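Local coordinates for salicylate 5-hydroxylase, large oxygenase component (Ralstonia sp., PDB 7C8Z), which is the large subunit of the oxygenase component of a multicomponent enzyme that hydroxylates salicylate to gentisate, using a Rieske [2Fe-2S] cluster and a mononuclear iron, at residues K56-R61 / N230-Q235. Numbering follows the deposited sequence.
Sequences KRELER and NWKLMQ
Glu-58 reaches from helix 52-63 to Trp-231 and Lys-232 in the turn that leads into helix 232-238, packing helix 52-63, from the N-terminal part of the chain, against the catalytic domain of this ring-hydroxylating oxygenase alpha subunit. The backbones stay well apart, with the CA atoms of Glu-58 and Lys-232 10.0 Å from each other, and long side chains from both sides meet in the gap at the Glu-58 carboxylate. The Glu-58 chain runs extended beyond CG (chi2 175°), carrying its two oxygens to different partners. OE1 accepts a fairly straight hydrogen bond, 3.2 Å long, from Trp-231 NE1; it lies near the plane of the indole, at the ring edge, whereas the N-H comes to it from well above the carboxylate plane. OE2 forms a salt bridge with Lys-232 NZ, whose modelled spacing is too short to be taken literally, and also accepts from Trp-436 NE1 of helix 427-440. The buried carboxylate thus lies among two indole N-H groups and an ammonium, which would probably favour its ionised form. Further along the first helix, Glu-60 accepts hydrogen bonds from Val-29 N (at OE1) and Phe-30 N (at OE2) of the second subunit. On the opposing segment, Lys-232 CG lies 3.5 Å above one face of the Trp-231 ring, toward the rim. Beyond it, bends at chi3 and chi4 (-72° and -76°) bring NZ to Glu-58 OE2 and near Asn-230 OD1, to which it donates weakly; NZ also donates to Ala-48 O. That same amide oxygen, Asn-230 OD1, makes a capping bond to Lys-232 N in the turn leading into the helix, at 3.1 Å and with the donor above the carbonyl plane.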
loop_
_atom_site.group_PDB
_atom_site.type_symbol
_atom_site.label_atom_id
_atom_site.label_comp_id
_atom_site.label_asym_id
_atom_site.label_seq_id
_atom_site.Cartn_x
_atom_site.Cartn_y
_atom_site.Cartn_z
ATOM N N LYS A 56 12.801 -18.283 7.139
ATOM C CA LYS A 56 14.193 -17.861 7.247
ATOM C C LYS A 56 15.125 -19.062 7.280
ATOM O O LYS A 56 16.232 -19.015 6.718
ATOM C CB LYS A 56 14.400 -16.985 8.481
ATOM C CG LYS A 56 13.778 -15.612 8.313
ATOM C CD LYS A 56 13.719 -14.864 9.621
ATOM C CE LYS A 56 15.106 -14.541 10.106
ATOM N NZ LYS A 56 15.189 -14.615 11.579
ATOM N N ARG A 57 14.714 -20.147 7.957
ATOM C CA ARG A 57 15.520 -21.361 7.898
ATOM C C ARG A 57 15.566 -21.913 6.478
ATOM O O ARG A 57 16.587 -22.463 6.050
ATOM C CB ARG A 57 14.976 -22.399 8.864
ATOM C CG ARG A 57 15.929 -23.560 9.083
ATOM C CD ARG A 57 15.263 -24.710 9.813
ATOM N NE ARG A 57 14.595 -24.251 11.024
ATOM C CZ ARG A 57 13.689 -24.955 11.691
ATOM N NH1 ARG A 57 13.334 -26.159 11.267
ATOM N NH2 ARG A 57 13.135 -24.448 12.783
ATOM N N GLU A 58 14.460 -21.783 5.736
ATOM C CA GLU A 58 14.448 -22.188 4.335
ATOM C C GLU A 58 15.448 -21.379 3.528
ATOM O O GLU A 58 16.154 -21.924 2.676
ATOM C CB GLU A 58 13.044 -22.031 3.749
ATOM C CG GLU A 58 12.045 -23.046 4.243
ATOM C CD GLU A 58 10.653 -22.777 3.733
ATOM O OE1 GLU A 58 10.263 -21.594 3.655
ATOM O OE2 GLU A 58 9.944 -23.753 3.418
ATOM N N LEU A 59 15.502 -20.069 3.764
ATOM C CA LEU A 59 16.496 -19.247 3.083
ATOM C C LEU A 59 17.909 -19.696 3.433
ATOM O O LEU A 59 18.770 -19.809 2.553
ATOM C CB LEU A 59 16.307 -17.776 3.446
ATOM C CG LEU A 59 15.115 -16.999 2.877
ATOM C CD1 LEU A 59 15.166 -15.558 3.365
ATOM C CD2 LEU A 59 15.081 -17.058 1.354
ATOM N N GLU A 60 18.156 -19.989 4.710
ATOM C CA GLU A 60 19.501 -20.374 5.138
ATOM C C GLU A 60 19.929 -21.711 4.539
ATOM O O GLU A 60 21.081 -21.865 4.116
ATOM C CB GLU A 60 19.578 -20.429 6.664
ATOM C CG GLU A 60 19.345 -19.092 7.362
ATOM C CD GLU A 60 20.630 -18.313 7.598
ATOM O OE1 GLU A 60 21.521 -18.343 6.724
ATOM O OE2 GLU A 60 20.753 -17.674 8.663
ATOM N N ARG A 61 19.015 -22.689 4.488
ATOM C CA ARG A 61 19.387 -24.069 4.204
ATOM C C ARG A 61 19.033 -24.558 2.806
ATOM O O ARG A 61 19.571 -25.585 2.381
ATOM C CB ARG A 61 18.737 -25.006 5.230
ATOM C CG ARG A 61 19.188 -24.747 6.658
ATOM C CD ARG A 61 18.685 -25.824 7.596
ATOM N NE ARG A 61 19.101 -25.591 8.976
ATOM C CZ ARG A 61 18.709 -26.333 10.007
ATOM N NH1 ARG A 61 17.889 -27.356 9.814
ATOM N NH2 ARG A 61 19.132 -26.051 11.229
ATOM N N ASN A 230 3.113 -18.847 -0.431
ATOM C CA ASN A 230 4.415 -19.387 -0.062
ATOM C C ASN A 230 5.103 -19.975 -1.285
ATOM O O ASN A 230 4.480 -20.662 -2.099
ATOM C CB ASN A 230 4.276 -20.453 1.023
ATOM C CG ASN A 230 5.619 -20.897 1.580
ATOM O OD1 ASN A 230 6.235 -21.832 1.074
ATOM N ND2 ASN A 230 6.080 -20.223 2.627
ATOM N N TRP A 231 6.410 -19.728 -1.387
ATOM C CA TRP A 231 7.149 -20.083 -2.595
ATOM C C TRP A 231 7.073 -21.572 -2.893
ATOM O O TRP A 231 7.058 -21.968 -4.065
ATOM C CB TRP A 231 8.601 -19.636 -2.461
ATOM C CG TRP A 231 9.347 -20.400 -1.421
ATOM C CD1 TRP A 231 9.434 -20.107 -0.091
ATOM C CD2 TRP A 231 10.103 -21.596 -1.622
ATOM N NE1 TRP A 231 10.202 -21.048 0.550
ATOM C CE2 TRP A 231 10.624 -21.974 -0.368
ATOM C CE3 TRP A 231 10.387 -22.386 -2.739
ATOM C CZ2 TRP A 231 11.415 -23.105 -0.201
ATOM C CZ3 TRP A 231 11.175 -23.508 -2.572
ATOM C CH2 TRP A 231 11.680 -23.858 -1.312
ATOM N N LYS A 232 7.035 -22.408 -1.850
ATOM C CA LYS A 232 6.954 -23.855 -2.042
ATOM C C LYS A 232 5.763 -24.237 -2.911
ATOM O O LYS A 232 5.845 -25.174 -3.718
ATOM C CB LYS A 232 6.879 -24.554 -0.685
ATOM C CG LYS A 232 8.136 -24.400 0.152
ATOM C CD LYS A 232 8.171 -25.395 1.300
ATOM C CE LYS A 232 7.157 -25.030 2.372
ATOM N NZ LYS A 232 7.595 -23.877 3.211
ATOM N N LEU A 233 4.654 -23.499 -2.782
ATOM C CA LEU A 233 3.457 -23.806 -3.561
ATOM C C LEU A 233 3.728 -23.773 -5.059
ATOM O O LEU A 233 3.047 -24.464 -5.824
ATOM C CB LEU A 233 2.340 -22.828 -3.212
ATOM C CG LEU A 233 1.652 -23.082 -1.878
ATOM C CD1 LEU A 233 0.613 -22.004 -1.616
ATOM C CD2 LEU A 233 1.024 -24.459 -1.868
ATOM N N MET A 234 4.716 -22.992 -5.501
ATOM C CA MET A 234 5.049 -22.991 -6.920
ATOM C C MET A 234 5.748 -24.285 -7.310
ATOM O O MET A 234 5.390 -24.921 -8.310
ATOM C CB MET A 234 5.914 -21.780 -7.266
ATOM C CG MET A 234 6.251 -21.671 -8.749
ATOM S SD MET A 234 4.846 -22.031 -9.821
ATOM C CE MET A 234 3.958 -20.474 -9.806
ATOM N N GLN A 235 6.732 -24.705 -6.512
ATOM C CA GLN A 235 7.383 -25.988 -6.762
ATOM C C GLN A 235 6.362 -27.115 -6.786
ATOM O O GLN A 235 6.281 -27.879 -7.758
ATOM C CB GLN A 235 8.464 -26.236 -5.709
ATOM C CG GLN A 235 9.725 -25.418 -5.947
ATOM C CD GLN A 235 10.560 -25.962 -7.097
ATOM O OE1 GLN A 235 10.343 -27.084 -7.559
ATOM N NE2 GLN A 235 11.516 -25.164 -7.568
#